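Long-range contact in esterase (Capnocytophaga ochracea, PDB 4W9R), which probably hydrolyses ester bonds through an alpha/beta-hydrolase domain, although its substrate and physiological role are unknown: residues Ala313-Glu324 / Phe347-Arg356. Sequence-based numbering, arbitrary orientation.
With ACT (acetate ion), chain I.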
loop_
_atom_site.group_PDB
_atom_site.type_symbol
_atom_site.label_atom_id
_atom_site.label_comp_id
_atom_site.label_asym_id
_atom_site.label_seq_id
_atom_site.Cartn_x
_atom_site.Cartn_y
_atom_site.Cartn_z
ATOM N N ALA B 313 34.418 20.655 8.294
ATOM C CA ALA B 313 34.924 21.991 7.989
ATOM C C ALA B 313 33.822 22.998 7.659
ATOM O O ALA B 313 34.081 24.197 7.564
ATOM C CB ALA B 313 35.913 21.916 6.838
HETATM N N MSE B 314 32.595 22.512 7.489
HETATM C CA MSE B 314 31.498 23.347 7.003
HETATM C C MSE B 314 31.128 24.557 7.884
HETATM O O MSE B 314 30.980 25.659 7.354
HETATM C CB MSE B 314 30.250 22.488 6.778
HETATM C CG MSE B 314 29.183 23.193 5.966
HETATM SE SE MSE B 314 27.730 22.014 5.446
HETATM C CE MSE B 314 26.810 21.940 7.148
ATOM N N PRO B 315 30.959 24.366 9.211
ATOM C CA PRO B 315 30.539 25.519 10.023
ATOM C C PRO B 315 31.489 26.713 9.947
ATOM O O PRO B 315 31.032 27.849 9.820
ATOM C CB PRO B 315 30.513 24.952 11.445
ATOM C CG PRO B 315 30.253 23.510 11.260
ATOM C CD PRO B 315 31.005 23.134 10.021
ATOM N N ASN B 316 32.790 26.458 10.020
ATOM C CA ASN B 316 33.766 27.539 9.967
ATOM C C ASN B 316 33.970 28.062 8.550
ATOM O O ASN B 316 34.406 29.196 8.362
ATOM C CB ASN B 316 35.098 27.084 10.560
ATOM C CG ASN B 316 35.069 27.028 12.074
ATOM O OD1 ASN B 316 34.422 27.851 12.724
ATOM N ND2 ASN B 316 35.767 26.053 12.646
ATOM N N PHE B 317 33.654 27.241 7.555
ATOM C CA PHE B 317 33.707 27.695 6.171
ATOM C C PHE B 317 32.603 28.716 5.915
ATOM O O PHE B 317 32.833 29.743 5.280
ATOM C CB PHE B 317 33.577 26.522 5.200
ATOM C CG PHE B 317 33.665 26.922 3.753
ATOM C CD1 PHE B 317 34.890 27.002 3.115
ATOM C CD2 PHE B 317 32.519 27.221 3.030
ATOM C CE1 PHE B 317 34.973 27.368 1.783
ATOM C CE2 PHE B 317 32.594 27.587 1.699
ATOM C CZ PHE B 317 33.822 27.660 1.075
ATOM N N PHE B 318 31.404 28.419 6.407
ATOM C CA PHE B 318 30.276 29.335 6.288
ATOM C C PHE B 318 30.558 30.635 7.031
ATOM O O PHE B 318 30.278 31.723 6.529
ATOM C CB PHE B 318 28.992 28.697 6.829
ATOM C CG PHE B 318 28.402 27.650 5.927
ATOM C CD1 PHE B 318 28.845 27.506 4.623
ATOM C CD2 PHE B 318 27.395 26.815 6.384
ATOM C CE1 PHE B 318 28.300 26.543 3.794
ATOM C CE2 PHE B 318 26.844 25.852 5.558
ATOM C CZ PHE B 318 27.297 25.716 4.262
ATOM N N LEU B 319 31.118 30.509 8.229
ATOM C CA LEU B 319 31.419 31.666 9.063
ATOM C C LEU B 319 32.518 32.526 8.443
ATOM O O LEU B 319 32.444 33.754 8.474
ATOM C CB LEU B 319 31.825 31.217 10.467
ATOM C CG LEU B 319 31.989 32.309 11.524
ATOM C CD1 LEU B 319 30.683 33.061 11.737
ATOM C CD2 LEU B 319 32.487 31.710 12.829
ATOM N N ALA B 320 33.534 31.876 7.882
ATOM C CA ALA B 320 34.633 32.588 7.238
ATOM C C ALA B 320 34.139 33.379 6.031
ATOM O O ALA B 320 34.568 34.510 5.802
ATOM C CB ALA B 320 35.728 31.619 6.823
ATOM N N GLU B 321 33.235 32.779 5.261
ATOM C CA GLU B 321 32.645 33.464 4.119
ATOM C C GLU B 321 31.823 34.661 4.580
ATOM O O GLU B 321 31.811 35.702 3.925
ATOM C CB GLU B 321 31.774 32.510 3.297
ATOM C CG GLU B 321 32.551 31.660 2.302
ATOM C CD GLU B 321 31.646 30.907 1.340
ATOM O OE1 GLU B 321 30.441 30.760 1.640
ATOM O OE2 GLU B 321 32.140 30.465 0.281
ATOM N N TYR B 322 31.143 34.509 5.711
ATOM C CA TYR B 322 30.341 35.590 6.271
ATOM C C TYR B 322 31.200 36.796 6.628
ATOM O O TYR B 322 30.811 37.940 6.392
ATOM C CB TYR B 322 29.580 35.118 7.510
ATOM C CG TYR B 322 29.010 36.254 8.329
ATOM C CD1 TYR B 322 27.862 36.919 7.921
ATOM C CD2 TYR B 322 29.622 36.667 9.506
ATOM C CE1 TYR B 322 27.335 37.960 8.661
ATOM C CE2 TYR B 322 29.102 37.709 10.253
ATOM C CZ TYR B 322 27.960 38.351 9.825
ATOM O OH TYR B 322 27.435 39.388 10.562
ATOM N N TYR B 323 32.366 36.533 7.204
ATOM C CA TYR B 323 33.269 37.605 7.603
ATOM C C TYR B 323 33.784 38.371 6.389
ATOM O O TYR B 323 33.976 39.584 6.451
ATOM C CB TYR B 323 34.429 37.043 8.425
ATOM C CG TYR B 323 34.039 36.720 9.849
ATOM C CD1 TYR B 323 33.162 37.540 10.549
ATOM C CD2 TYR B 323 34.534 35.591 10.490
ATOM C CE1 TYR B 323 32.795 37.252 11.849
ATOM C CE2 TYR B 323 34.172 35.293 11.793
ATOM C CZ TYR B 323 33.302 36.129 12.466
ATOM O OH TYR B 323 32.938 35.841 13.761
ATOM N N GLU B 324 33.993 37.663 5.283
ATOM C CA GLU B 324 34.391 38.309 4.038
ATOM C C GLU B 324 33.286 39.221 3.515
ATOM O O GLU B 324 33.554 40.323 3.040
ATOM C CB GLU B 324 34.758 37.269 2.975
ATOM C CG GLU B 324 36.103 36.595 3.198
ATOM C CD GLU B 324 36.526 35.728 2.026
ATOM O OE1 GLU B 324 35.796 34.769 1.695
ATOM O OE2 GLU B 324 37.590 36.009 1.432
ATOM N N PHE B 347 31.495 20.070 -1.228
ATOM C CA PHE B 347 32.404 20.895 -2.017
ATOM C C PHE B 347 33.384 21.665 -1.138
ATOM O O PHE B 347 34.206 22.430 -1.641
ATOM C CB PHE B 347 31.622 21.863 -2.910
ATOM C CG PHE B 347 31.007 23.020 -2.173
ATOM C CD1 PHE B 347 31.640 24.254 -2.141
ATOM C CD2 PHE B 347 29.790 22.880 -1.528
ATOM C CE1 PHE B 347 31.073 25.323 -1.472
ATOM C CE2 PHE B 347 29.218 23.946 -0.857
ATOM C CZ PHE B 347 29.861 25.169 -0.830
ATOM N N ILE B 348 33.304 21.458 0.172
ATOM C CA ILE B 348 34.236 22.113 1.080
ATOM C C ILE B 348 35.453 21.223 1.237
ATOM O O ILE B 348 35.366 20.127 1.789
ATOM C CB ILE B 348 33.622 22.373 2.471
ATOM C CG1 ILE B 348 32.162 22.814 2.352
ATOM C CG2 ILE B 348 34.448 23.396 3.238
ATOM C CD1 ILE B 348 31.990 24.126 1.670
ATOM N N THR B 349 36.593 21.705 0.756
ATOM C CA THR B 349 37.814 20.913 0.749
ATOM C C THR B 349 39.003 21.739 1.203
ATOM O O THR B 349 38.942 22.968 1.223
ATOM C CB THR B 349 38.115 20.348 -0.649
ATOM O OG1 THR B 349 38.146 21.420 -1.601
ATOM C CG2 THR B 349 37.055 19.335 -1.064
ATOM N N GLY B 350 40.083 21.058 1.566
ATOM C CA GLY B 350 41.306 21.727 1.965
ATOM C C GLY B 350 41.844 22.609 0.855
ATOM O O GLY B 350 42.366 23.694 1.113
ATOM N N ASP B 351 41.707 22.147 -0.384
ATOM C CA ASP B 351 42.193 22.897 -1.536
ATOM C C ASP B 351 41.423 24.202 -1.713
ATOM O O ASP B 351 42.017 25.252 -1.958
ATOM C CB ASP B 351 42.098 22.056 -2.810
ATOM C CG ASP B 351 42.981 20.824 -2.767
ATOM O OD1 ASP B 351 43.845 20.737 -1.870
ATOM O OD2 ASP B 351 42.817 19.947 -3.642
ATOM N N LEU B 352 40.101 24.128 -1.594
ATOM C CA LEU B 352 39.255 25.308 -1.741
ATOM C C LEU B 352 39.524 26.320 -0.635
ATOM O O LEU B 352 39.616 27.522 -0.891
ATOM C CB LEU B 352 37.777 24.916 -1.745
ATOM C CG LEU B 352 36.770 26.068 -1.769
ATOM C CD1 LEU B 352 37.004 26.972 -2.969
ATOM C CD2 LEU B 352 35.348 25.531 -1.771
ATOM N N ILE B 353 39.649 25.828 0.594
ATOM C CA ILE B 353 39.946 26.680 1.738
ATOM C C ILE B 353 41.291 27.377 1.553
ATOM O O ILE B 353 41.440 28.557 1.874
ATOM C CB ILE B 353 39.955 25.871 3.051
ATOM C CG1 ILE B 353 38.559 25.311 3.337
ATOM C CG2 ILE B 353 40.419 26.734 4.214
ATOM C CD1 ILE B 353 38.498 24.414 4.550
ATOM N N ASN B 354 42.261 26.646 1.013
ATOM C CA ASN B 354 43.590 27.192 0.777
ATOM C C ASN B 354 43.578 28.344 -0.222
ATOM O O ASN B 354 44.307 29.322 -0.056
ATOM C CB ASN B 354 44.537 26.096 0.290
ATOM C CG ASN B 354 45.710 25.887 1.223
ATOM O OD1 ASN B 354 45.655 25.058 2.130
ATOM N ND2 ASN B 354 46.780 26.647 1.010
ATOM N N GLU B 355 42.753 28.220 -1.258
ATOM C CA GLU B 355 42.619 29.274 -2.258
ATOM C C GLU B 355 42.081 30.548 -1.614
ATOM O O GLU B 355 42.506 31.655 -1.949
ATOM C CB GLU B 355 41.702 28.828 -3.399
ATOM C CG GLU B 355 41.622 29.815 -4.558
ATOM C CD GLU B 355 40.571 29.433 -5.585
ATOM O OE1 GLU B 355 40.944 29.128 -6.738
ATOM O OE2 GLU B 355 39.370 29.444 -5.241
ATOM N N ARG B 356 41.147 30.380 -0.683
ATOM C CA ARG B 356 40.574 31.501 0.049
ATOM C C ARG B 356 41.616 32.134 0.964
ATOM O O ARG B 356 41.695 33.356 1.079
ATOM C CB ARG B 356 39.362 31.047 0.864
ATOM C CG ARG B 356 38.269 30.381 0.040
ATOM C CD ARG B 356 37.599 31.366 -0.902
ATOM N NE ARG B 356 36.606 30.723 -1.758
ATOM C CZ ARG B 356 35.336 30.525 -1.415
ATOM N NH1 ARG B 356 34.504 29.933 -2.260
ATOM N NH2 ARG B 356 34.899 30.918 -0.227
HETATM C C ACT I . 31.142 28.855 -3.326
HETATM O O ACT I . 31.836 29.030 -2.301
HETATM O OXT ACT I . 30.005 29.376 -3.311
HETATM C CH3 ACT I . 31.639 28.068 -4.502
#
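In the all-helical C-terminal region, which is consistent with a TPR-like array of helix pairs, F317 projects from helix 314-324 against I348, in the loop before helix 350-356, and L352, I353 and R356 of that helix. The two helices run nearly parallel, 22° between their directions, with their axes 12.1 Å apart, a separation spanned by side chains. The F317 ring is carried toward the other segment by its first torsion, which sets CG anti to the backbone N (chi1 -178°). One face receives I348 CD1, 3.7 Å from the ring centroid, a CH-pi contact offset toward the rim. At the ring edge lies I353 CG1, 4.0 Å from F317 CD1, while L352 CD2 approaches F317 CZ obliquely. The R356 guanidinium turns one face to F317 CE1, the two planes inclined to each other. Replacing F317 with an alanine would probably cost I348 CD1 the F317 face and open a gap between I348, L352 and the R356 guanidinium. Beyond the ring, R356 NH2 forms a salt bridge to E321 OE2 at 2.8 Å; the N-H...O angle of 173° shows a straight bond, to the anti lone pair of OE2, and the near-coplanarity of the two groups shows that OE2 meets the guanidinium in its plane. R356 NH1 donates at 2.8 Å to the oxygen O of an acetate ion, probably from the crystallisation liquor. Y285 OH bonds E321 OE1, and Y336 OH bonds both R356 NH2 and E324 OE1, tying these charges to adjoining helices. Helix 278-290 packs against F317 and F347, helix 294-306 against F318, and the intervening helix 329-339 against A320 and E321.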